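Long-range contacts in cerato-platanin-like protein (Moniliophthora perniciosa, PDB 3SUM), which is of unknown function but belongs to the cerato-platanins, small disulfide-bonded fungal proteins with a double-psi beta-barrel fold: residues H49-P54 against A73-V78; G61-L66 against Y118-S123; K6-F11 against L86-T91; E20-A25 against V77-E82. All coordinates share one frame; numbering follows the deposited sequence.

Interaction 1. Residues H49-P54 against A73-V78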
# COMPACT_ATOMS: atom_id res chain seq x y z
N HIS A 49 -5.12 1.99 1.36
CA HIS A 49 -4.14 2.10 0.29
C HIS A 49 -2.93 1.32 0.73
O HIS A 49 -1.92 1.92 1.02
CB HIS A 49 -3.83 3.60 0.12
CG HIS A 49 -4.80 4.22 -0.82
ND1 HIS A 49 -4.50 5.28 -1.65
CD2 HIS A 49 -6.05 3.81 -1.17
CE1 HIS A 49 -5.54 5.53 -2.44
NE2 HIS A 49 -6.50 4.67 -2.16
N PHE A 50 -3.12 0.01 0.79
CA PHE A 50 -2.17 -0.89 1.40
C PHE A 50 -1.69 -1.91 0.40
O PHE A 50 -2.43 -2.35 -0.44
CB PHE A 50 -2.87 -1.66 2.53
CG PHE A 50 -3.07 -0.87 3.78
CD1 PHE A 50 -2.43 0.35 3.96
CD2 PHE A 50 -3.92 -1.34 4.78
CE1 PHE A 50 -2.62 1.09 5.16
CE2 PHE A 50 -4.12 -0.64 5.98
CZ PHE A 50 -3.44 0.57 6.17
N VAL A 51 -0.42 -2.35 0.55
CA VAL A 51 0.10 -3.30 -0.34
C VAL A 51 0.96 -4.29 0.43
O VAL A 51 1.46 -4.01 1.51
CB VAL A 51 1.06 -2.68 -1.44
CG1 VAL A 51 0.28 -1.78 -2.46
CG2 VAL A 51 2.17 -1.87 -0.77
N ALA A 52 1.03 -5.49 -0.12
CA ALA A 52 2.12 -6.41 0.26
C ALA A 52 3.24 -6.14 -0.68
O ALA A 52 3.01 -5.86 -1.83
CB ALA A 52 1.65 -7.87 0.09
N ALA A 53 4.48 -6.30 -0.23
CA ALA A 53 5.60 -6.05 -1.11
C ALA A 53 6.75 -6.84 -0.54
O ALA A 53 6.68 -7.35 0.62
CB ALA A 53 5.90 -4.54 -1.13
N PRO A 54 7.81 -7.00 -1.34
CA PRO A 54 8.81 -7.94 -0.91
C PRO A 54 9.65 -7.34 0.19
O PRO A 54 9.98 -6.16 0.14
CB PRO A 54 9.72 -8.09 -2.15
CG PRO A 54 9.01 -7.53 -3.24
CD PRO A 54 7.98 -6.56 -2.73
N ALA A 73 -0.58 6.81 -6.73
CA ALA A 73 -1.14 6.61 -5.43
C ALA A 73 -0.02 6.47 -4.43
O ALA A 73 1.09 6.05 -4.79
CB ALA A 73 -2.05 5.31 -5.41
N PHE A 74 -0.34 6.74 -3.18
CA PHE A 74 0.59 6.51 -2.13
C PHE A 74 0.13 5.35 -1.28
O PHE A 74 -1.00 5.29 -0.80
CB PHE A 74 0.74 7.78 -1.24
CG PHE A 74 1.33 8.93 -1.97
CD1 PHE A 74 2.73 9.05 -2.15
CD2 PHE A 74 0.48 9.97 -2.45
CE1 PHE A 74 3.27 10.14 -2.77
CE2 PHE A 74 1.06 11.08 -3.09
CZ PHE A 74 2.45 11.14 -3.26
N VAL A 75 1.02 4.37 -1.12
CA VAL A 75 0.60 3.14 -0.50
C VAL A 75 1.51 2.77 0.68
O VAL A 75 2.65 3.09 0.65
CB VAL A 75 0.56 1.97 -1.52
CG1 VAL A 75 -0.34 2.33 -2.73
CG2 VAL A 75 1.95 1.62 -2.10
N THR A 76 0.93 2.09 1.72
CA THR A 76 1.71 1.67 2.82
C THR A 76 1.98 0.21 2.63
O THR A 76 1.08 -0.57 2.34
CB THR A 76 0.91 1.90 4.09
OG1 THR A 76 0.58 3.29 4.12
CG2 THR A 76 1.78 1.62 5.36
N VAL A 77 3.24 -0.21 2.86
CA VAL A 77 3.52 -1.59 2.84
C VAL A 77 3.08 -2.22 4.17
O VAL A 77 3.57 -1.83 5.23
CB VAL A 77 5.08 -1.81 2.62
CG1 VAL A 77 5.46 -3.35 2.77
CG2 VAL A 77 5.51 -1.30 1.20
N VAL A 78 2.19 -3.23 4.13
CA VAL A 78 1.61 -3.78 5.32
C VAL A 78 1.78 -5.30 5.38
O VAL A 78 1.41 -5.93 6.37
CB VAL A 78 0.10 -3.47 5.42
CG1 VAL A 78 -0.18 -1.88 5.43
CG2 VAL A 78 -0.74 -4.24 4.31
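Phe50 lies beside Thr76 and turns one face of its ring to Val78. Methyl CG1 of Val78 sits 3.6 Å from the centroid of the Phe50 ring, a CH-pi contact over the face, displaced toward the CG-CD1 side. Phe50 CG stands anti to its own carbonyl carbon (chi1 -77°), which brings CD1 to 3.7 Å from Thr76 CB. Thr76 OG1 hydrogen-bonds Asn46 ND2. On the reverse side of the ladder Val51 meets two valines: its CG2, lodged between backbone N and carbonyl carbon, is 3.7 Å from Val75 CG2 and 3.9 Å from Val77 CG2. Ala53 CB extends this row, 4.0 Å from Val77 CG2. Three backbone bonds hold the parallel pair: Thr76 N to His49 O, Val51 N to Thr76 O, and Val78 N to Val51 O at 2.8 Å, the last almost straight (170°). His49 touches the backbone at the start, its CB 3.4 Å from Phe74 O. The two strands run near the centre of the double-psi barrel. Strand 50-52 is flanked on its other edge by strand 86-89 and strand 71-79 by strand 63-68, while Leu93 of helix 91-97 packs on His49, Val51, Ala73 and Val75.

Interaction 2. Residues G61-L66 against Y118-S123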
# COMPACT_ATOMS: atom_id res chain seq x y z
N GLY A 61 5.73 -1.03 6.71
CA GLY A 61 5.25 0.30 7.07
C GLY A 61 5.77 1.40 6.17
O GLY A 61 5.32 2.55 6.32
N SER A 62 6.59 1.09 5.16
CA SER A 62 7.09 2.21 4.34
C SER A 62 6.00 2.71 3.42
O SER A 62 5.02 2.02 3.16
CB SER A 62 8.32 1.85 3.50
OG SER A 62 8.09 0.66 2.77
N CYS A 63 6.26 3.87 2.87
CA CYS A 63 5.24 4.56 2.03
C CYS A 63 5.80 4.64 0.67
O CYS A 63 6.94 5.10 0.51
CB CYS A 63 5.07 5.92 2.59
SG CYS A 63 3.74 6.81 1.71
N TRP A 64 5.04 4.24 -0.36
CA TRP A 64 5.56 4.19 -1.72
C TRP A 64 4.62 4.91 -2.66
O TRP A 64 3.43 4.80 -2.54
CB TRP A 64 5.69 2.74 -2.22
CG TRP A 64 6.88 2.12 -1.59
CD1 TRP A 64 7.02 1.82 -0.31
CD2 TRP A 64 8.09 1.74 -2.25
NE1 TRP A 64 8.25 1.30 -0.09
CE2 TRP A 64 8.94 1.25 -1.27
CE3 TRP A 64 8.51 1.75 -3.60
CZ2 TRP A 64 10.24 0.76 -1.54
CZ3 TRP A 64 9.84 1.26 -3.89
CH2 TRP A 64 10.67 0.76 -2.86
N LYS A 65 5.20 5.69 -3.55
CA LYS A 65 4.38 6.31 -4.56
C LYS A 65 4.38 5.42 -5.79
O LYS A 65 5.45 5.08 -6.32
CB LYS A 65 4.99 7.67 -4.93
CG LYS A 65 3.97 8.34 -5.89
CD LYS A 65 4.44 9.74 -6.26
CE LYS A 65 5.12 9.77 -7.61
NZ LYS A 65 5.22 11.20 -8.09
N LEU A 66 3.21 5.05 -6.29
CA LEU A 66 3.15 4.16 -7.44
C LEU A 66 2.57 4.99 -8.59
O LEU A 66 1.69 5.85 -8.35
CB LEU A 66 2.16 3.01 -7.18
CG LEU A 66 2.30 2.19 -5.90
CD1 LEU A 66 1.34 1.01 -5.84
CD2 LEU A 66 3.82 1.76 -5.79
N TYR A 118 8.50 4.23 -6.02
CA TYR A 118 9.64 4.56 -5.18
C TYR A 118 9.14 5.01 -3.83
O TYR A 118 7.99 5.49 -3.71
CB TYR A 118 10.51 5.66 -5.82
CG TYR A 118 9.83 6.94 -6.23
CD1 TYR A 118 9.39 7.13 -7.53
CD2 TYR A 118 9.67 7.98 -5.32
CE1 TYR A 118 8.77 8.34 -7.93
CE2 TYR A 118 9.11 9.21 -5.72
CZ TYR A 118 8.66 9.36 -7.00
OH TYR A 118 8.13 10.57 -7.32
N GLN A 119 9.99 4.85 -2.82
CA GLN A 119 9.57 5.16 -1.50
C GLN A 119 9.63 6.64 -1.34
O GLN A 119 10.46 7.33 -1.97
CB GLN A 119 10.51 4.54 -0.51
CG GLN A 119 10.14 4.74 0.93
CD GLN A 119 11.13 4.01 1.84
OE1 GLN A 119 12.04 3.38 1.35
NE2 GLN A 119 10.91 4.03 3.10
N VAL A 120 8.69 7.12 -0.53
CA VAL A 120 8.55 8.52 -0.21
C VAL A 120 8.43 8.64 1.28
O VAL A 120 8.23 7.65 2.01
CB VAL A 120 7.33 9.15 -0.89
CG1 VAL A 120 7.46 9.09 -2.45
CG2 VAL A 120 6.01 8.40 -0.46
N ASP A 121 8.46 9.88 1.76
CA ASP A 121 8.26 10.09 3.19
C ASP A 121 6.96 9.52 3.68
O ASP A 121 5.93 9.57 2.99
CB ASP A 121 8.33 11.61 3.50
CG ASP A 121 8.36 11.85 4.99
OD1 ASP A 121 7.28 12.18 5.56
OD2 ASP A 121 9.44 11.61 5.56
N GLY A 122 6.97 9.00 4.91
CA GLY A 122 5.75 8.40 5.46
C GLY A 122 4.58 9.40 5.60
O GLY A 122 3.43 8.98 5.64
N SER A 123 4.85 10.69 5.66
CA SER A 123 3.70 11.65 5.75
C SER A 123 2.79 11.53 4.54
O SER A 123 1.58 11.71 4.62
CB SER A 123 4.25 13.10 5.88
OG SER A 123 5.04 13.31 4.73
O HOH W 1 11.30 0.51 1.99
O HOH W 2 8.43 5.48 3.67
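Lys65 and Tyr118 form a hydrogen-bonded antiparallel pair in the ladder that adds strand 116-120 to strand 63-68 at one border of the double-psi barrel sheet. The backbone bonds are Lys65 N to Tyr118 O (2.8 Å), Tyr118 N to Lys65 O, and Val120 N to Cys63 O, the last nearly straight at 172°. Aromatic contacts follow at the non-hydrogen-bonded pair Trp64-Gln119. The indole lies against the peptide between Tyr118 and Gln119, with Trp64 CE3 3.3 Å from Tyr118 C, and Gln119 CB sits over its five-membered ring in a CH-pi contact. Gln119 CG lies opposite its backbone N (chi1 -178°), running the side chain past the indole toward Ser62, its amide 14° from the indole plane. Ser62 OG accepts from Trp64 NE1 in the ring plane, which helps hold the indole's rotation, and also bonds Glu59 O. Among polar side chains, Lys65 runs alongside Tyr118, its NZ weakly bonded to Tyr118 OH; Pro136 takes both, by salt bridge and hydrogen bond respectively. Cys63 SG, disulfide-bonded to Cys125, touches Val120 CG2 at 3.5 Å. One water accepts from Cys63 N and Gln119 NE2 and donates to Val120 O at 2.7 Å.

Interaction 3. Residues K6-F11 against L86-T91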
# COMPACT_ATOMS: atom_id res chain seq x y z
N LYS A 6 -0.79 -6.36 -8.42
CA LYS A 6 -1.93 -7.25 -8.54
C LYS A 6 -2.81 -6.82 -7.39
O LYS A 6 -2.40 -6.06 -6.53
CB LYS A 6 -1.48 -8.70 -8.25
CG LYS A 6 -0.63 -9.24 -9.46
CD LYS A 6 0.05 -10.59 -9.00
CE LYS A 6 1.07 -11.15 -10.01
NZ LYS A 6 0.31 -11.54 -11.28
N TRP A 7 -4.06 -7.25 -7.42
CA TRP A 7 -4.95 -6.86 -6.39
C TRP A 7 -5.43 -8.08 -5.62
O TRP A 7 -5.48 -9.20 -6.12
CB TRP A 7 -6.10 -6.00 -6.95
CG TRP A 7 -6.99 -6.65 -7.99
CD1 TRP A 7 -6.89 -6.53 -9.33
CD2 TRP A 7 -8.11 -7.49 -7.75
NE1 TRP A 7 -7.88 -7.24 -9.93
CE2 TRP A 7 -8.62 -7.87 -8.98
CE3 TRP A 7 -8.70 -8.00 -6.57
CZ2 TRP A 7 -9.76 -8.72 -9.11
CZ3 TRP A 7 -9.83 -8.82 -6.69
CH2 TRP A 7 -10.34 -9.19 -7.95
N ASP A 8 -5.86 -7.79 -4.41
CA ASP A 8 -6.29 -8.81 -3.45
C ASP A 8 -7.11 -8.06 -2.42
O ASP A 8 -6.66 -7.11 -1.78
CB ASP A 8 -5.06 -9.45 -2.75
CG ASP A 8 -5.39 -10.62 -1.81
OD1 ASP A 8 -6.48 -10.76 -1.30
OD2 ASP A 8 -4.43 -11.36 -1.46
N ASP A 9 -8.30 -8.60 -2.18
CA ASP A 9 -9.25 -8.11 -1.23
C ASP A 9 -8.71 -8.07 0.17
O ASP A 9 -9.12 -7.21 0.96
CB ASP A 9 -10.45 -9.08 -1.27
CG ASP A 9 -11.60 -8.62 -0.36
OD1 ASP A 9 -12.34 -7.72 -0.82
OD2 ASP A 9 -11.75 -9.19 0.75
N LYS A 10 -7.73 -8.94 0.49
CA LYS A 10 -7.14 -8.93 1.84
C LYS A 10 -6.78 -7.52 2.32
O LYS A 10 -6.96 -7.15 3.48
CB LYS A 10 -5.82 -9.78 1.86
CG LYS A 10 -5.22 -9.84 3.25
CD LYS A 10 -3.95 -10.79 3.24
CE LYS A 10 -3.31 -10.96 4.62
NZ LYS A 10 -1.90 -11.69 4.62
N PHE A 11 -6.17 -6.75 1.44
CA PHE A 11 -5.61 -5.45 1.83
C PHE A 11 -6.65 -4.33 1.94
O PHE A 11 -6.31 -3.20 2.25
CB PHE A 11 -4.49 -5.14 0.87
CG PHE A 11 -3.52 -6.26 0.87
CD1 PHE A 11 -2.83 -6.56 2.04
CD2 PHE A 11 -3.34 -7.05 -0.26
CE1 PHE A 11 -1.93 -7.69 2.09
CE2 PHE A 11 -2.47 -8.15 -0.24
CZ PHE A 11 -1.73 -8.47 0.94
N LEU A 86 7.11 -7.00 -6.94
CA LEU A 86 5.67 -7.20 -6.98
C LEU A 86 4.99 -6.45 -5.80
O LEU A 86 5.38 -6.62 -4.66
CB LEU A 86 5.32 -8.69 -6.87
CG LEU A 86 3.80 -8.97 -6.75
CD1 LEU A 86 2.93 -8.49 -7.97
CD2 LEU A 86 3.52 -10.50 -6.54
N PHE A 87 4.00 -5.61 -6.11
CA PHE A 87 3.08 -5.15 -5.09
C PHE A 87 1.76 -5.89 -5.24
O PHE A 87 1.32 -6.17 -6.37
CB PHE A 87 2.77 -3.67 -5.32
CG PHE A 87 3.89 -2.77 -5.00
CD1 PHE A 87 4.24 -2.52 -3.68
CD2 PHE A 87 4.59 -2.16 -6.03
CE1 PHE A 87 5.29 -1.67 -3.39
CE2 PHE A 87 5.63 -1.31 -5.75
CZ PHE A 87 6.00 -1.07 -4.46
N VAL A 88 1.12 -6.18 -4.11
CA VAL A 88 -0.24 -6.68 -4.18
C VAL A 88 -1.06 -5.68 -3.40
O VAL A 88 -0.88 -5.55 -2.20
CB VAL A 88 -0.42 -8.08 -3.62
CG1 VAL A 88 -1.96 -8.47 -3.77
CG2 VAL A 88 0.46 -9.07 -4.45
N GLY A 89 -2.03 -5.04 -4.04
CA GLY A 89 -2.68 -3.98 -3.31
C GLY A 89 -4.17 -4.28 -3.14
O GLY A 89 -4.75 -5.17 -3.75
N GLY A 90 -4.80 -3.49 -2.30
CA GLY A 90 -6.22 -3.59 -2.09
C GLY A 90 -6.92 -3.37 -3.39
O GLY A 90 -6.46 -2.62 -4.23
N THR A 91 -8.07 -3.98 -3.53
CA THR A 91 -8.83 -3.91 -4.76
C THR A 91 -9.14 -2.48 -5.27
O THR A 91 -8.89 -2.15 -6.45
CB THR A 91 -10.11 -4.71 -4.54
OG1 THR A 91 -9.75 -5.94 -3.85
CG2 THR A 91 -10.82 -4.97 -5.82
O HOH W 3 -12.02 -6.96 -3.15
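A parallel beta ladder joins strand 4-7 to strand 86-89, pairing Lys6 with Val88 and Trp7 with Gly89, just before the 86-91 segment enters helix 91-97 with Gly90 as N-cap. Lys6 N bonds Phe87 O, Gly89 N bonds Lys6 O at 2.7 Å, and Asp8 N reaches Gly89 O. Trp7 CG occupies the position between backbone N and carbonyl carbon (chi1 61°), which lays the indole against Thr91: the CG2 methyl is over one face, off-centre, 4.2 Å from the six-membered ring centroid. Trp7 NE1 bonds Tyr107 O. With a serine in place of Trp7, Thr91 CG2 would probably lose its aromatic cover and Tyr107 O this donor. A water bridges Asp9 OD1 and Thr91 OG1. On the strand's other face Val88 CG1 touches both Asp8 CB, 3.4 Å away, and Phe11 CE2 at 3.6 Å, and the Lys6 chain crosses the Leu86 side chain at about a right angle, Lys6 CD 3.7 Å from Leu86 CD1. Asp8 OD1 accepts from Lys10 N, 2.8 Å away, making an Asx turn. Within the double-psi barrel, the parallel strand pair runs into a 3-10 turn on one side and an N-capped helix on the other.

Interaction 4. Residues E20-A25 against V77-E82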
# COMPACT_ATOMS: atom_id res chain seq x y z
N GLU A 20 -2.51 -10.98 10.92
CA GLU A 20 -2.58 -11.70 9.69
C GLU A 20 -1.62 -11.22 8.59
O GLU A 20 -1.59 -11.80 7.52
CB GLU A 20 -4.00 -11.65 9.15
CG GLU A 20 -5.03 -12.28 10.10
CD GLU A 20 -5.12 -13.79 9.90
OE1 GLU A 20 -4.48 -14.37 8.97
OE2 GLU A 20 -5.82 -14.43 10.69
N PHE A 21 -0.78 -10.24 8.90
CA PHE A 21 0.06 -9.56 7.92
C PHE A 21 1.46 -9.67 8.42
O PHE A 21 1.70 -9.60 9.62
CB PHE A 21 -0.33 -8.07 7.91
CG PHE A 21 -1.74 -7.86 7.48
CD1 PHE A 21 -2.05 -7.76 6.14
CD2 PHE A 21 -2.78 -7.94 8.42
CE1 PHE A 21 -3.37 -7.65 5.72
CE2 PHE A 21 -4.12 -7.82 8.00
CZ PHE A 21 -4.43 -7.70 6.67
N LYS A 22 2.39 -9.82 7.50
CA LYS A 22 3.76 -10.07 7.94
C LYS A 22 4.42 -8.83 8.42
O LYS A 22 5.57 -8.90 8.82
CB LYS A 22 4.50 -10.69 6.75
CG LYS A 22 4.03 -12.17 6.60
CD LYS A 22 4.62 -12.84 5.36
CE LYS A 22 4.42 -14.39 5.48
NZ LYS A 22 4.65 -14.99 4.14
N CYS A 23 3.73 -7.68 8.37
CA CYS A 23 4.26 -6.46 8.96
C CYS A 23 3.56 -6.13 10.28
O CYS A 23 3.47 -4.99 10.65
CB CYS A 23 4.10 -5.28 7.98
SG CYS A 23 5.14 -5.49 6.53
N SER A 24 3.00 -7.12 10.95
CA SER A 24 2.13 -6.89 12.13
C SER A 24 2.79 -5.98 13.18
O SER A 24 2.13 -5.14 13.81
CB SER A 24 1.65 -8.26 12.67
OG SER A 24 2.77 -9.04 13.03
N ALA A 25 4.09 -6.10 13.40
CA ALA A 25 4.71 -5.27 14.42
C ALA A 25 4.72 -3.80 14.01
O ALA A 25 4.43 -2.90 14.79
CB ALA A 25 6.21 -5.80 14.74
N VAL A 77 3.24 -0.21 2.86
CA VAL A 77 3.52 -1.59 2.84
C VAL A 77 3.08 -2.22 4.17
O VAL A 77 3.57 -1.83 5.23
CB VAL A 77 5.08 -1.81 2.62
CG1 VAL A 77 5.46 -3.35 2.77
CG2 VAL A 77 5.51 -1.30 1.20
N VAL A 78 2.19 -3.23 4.13
CA VAL A 78 1.61 -3.78 5.32
C VAL A 78 1.78 -5.30 5.38
O VAL A 78 1.41 -5.93 6.37
CB VAL A 78 0.10 -3.47 5.42
CG1 VAL A 78 -0.18 -1.88 5.43
CG2 VAL A 78 -0.74 -4.24 4.31
N ASP A 79 2.37 -5.87 4.33
CA ASP A 79 2.51 -7.35 4.34
C ASP A 79 3.61 -7.70 3.34
O ASP A 79 4.19 -6.80 2.71
CB ASP A 79 1.13 -7.89 3.89
CG ASP A 79 0.96 -9.39 4.14
OD1 ASP A 79 1.83 -10.04 4.78
OD2 ASP A 79 -0.06 -9.88 3.65
N ARG A 80 3.89 -8.97 3.13
CA ARG A 80 5.01 -9.35 2.29
C ARG A 80 4.47 -10.23 1.19
O ARG A 80 3.52 -10.96 1.43
CB ARG A 80 6.11 -10.18 3.07
CG ARG A 80 7.39 -9.35 3.48
CD ARG A 80 6.88 -8.04 4.20
NE ARG A 80 8.00 -7.31 4.79
CZ ARG A 80 8.61 -6.32 4.17
NH1 ARG A 80 8.20 -5.98 2.97
NH2 ARG A 80 9.60 -5.68 4.76
N VAL A 81 5.02 -10.13 -0.01
CA VAL A 81 4.89 -11.20 -1.00
C VAL A 81 6.35 -11.55 -1.25
O VAL A 81 7.22 -10.72 -1.01
CB VAL A 81 4.23 -10.73 -2.28
CG1 VAL A 81 2.75 -10.59 -2.03
CG2 VAL A 81 4.83 -9.39 -2.76
N GLU A 82 6.67 -12.72 -1.71
CA GLU A 82 8.13 -12.90 -1.90
C GLU A 82 8.56 -13.01 -3.35
O GLU A 82 9.41 -13.84 -3.71
CB GLU A 82 8.62 -14.09 -1.09
CG GLU A 82 8.40 -14.00 0.44
CD GLU A 82 6.93 -14.18 0.80
OE1 GLU A 82 6.21 -14.88 0.03
OE2 GLU A 82 6.52 -13.66 1.85
O HOH W 4 8.25 -8.69 7.38
O HOH W 5 3.87 -13.91 2.09
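Lys22 N donates to Asp79 OD1 at 2.8 Å, an almost straight bond (167°) that meets the carboxylate from above its plane. Beside it, the carbonyl Val78 O is approached by two carbons, Phe21 CB and Cys23 CB, each 3.2 Å away, and the edge of the Phe21 ring faces Asp79 CB. Cys23 SG lies over one face of the Arg80 guanidinium, 3.8 Å from Arg80 NE. The extended Lys22 chain passes Arg80 CB and ends in a salt bridge, Lys22 NZ to Glu82 OE2 at 3.2 Å; a bend at chi2 (73°) carries the Glu82 carboxylate back to the ammonium. One water links Lys22 O to Arg80 NE. Partners farther out position these groups: with CG anti to the backbone N (chi1 -167°), Asp79 swings its carboxylate to Lys22, and OD1 also takes a weak bond from Arg80 N, while OD2 is in a salt bridge with Lys10. Were Asp79 an asparagine, the charge that pairs with Lys10 would be gone, and the ammonium would probably be left without its carboxylate mate. Arg80 NH2 and NH1 hydrogen-bond Thr58 O and Ala53 O, and Cys23 is tied by its disulfide to Cys60. The type I turn Phe21-Ser24, with Cys23 at the N-cap, leads into helix 24-28 beside the end of strand 71-79, whose Val78 meets Leu27 of that helix and whose Asp79 adjoins Ala52 of strand 50-52.

Overall arrangement
All four contacts belong to one mixed sheet of the double-psi barrel or to its margin. Interaction 1, about 2 Å from the chain centre, shares Val77 and Val78 with interaction 4, about 9 Å away between centres. Interactions 2 and 3 stand on opposite sides of the centre, about 16 Å apart, yet Phe87 touches both Trp64 and Leu66. Strand 71-79 pairs with 63-68 and 50-52, and 50-52 in turn with 86-89, so backbone bonding runs unbroken from interaction 2 through 1 to 3. Along the chain, interaction 3 encloses interactions 1 and 4, while interaction 2 crosses all three. The strand ladder thus spans the molecule through its centre, with the 20-25 loop tied on at strand 71-79.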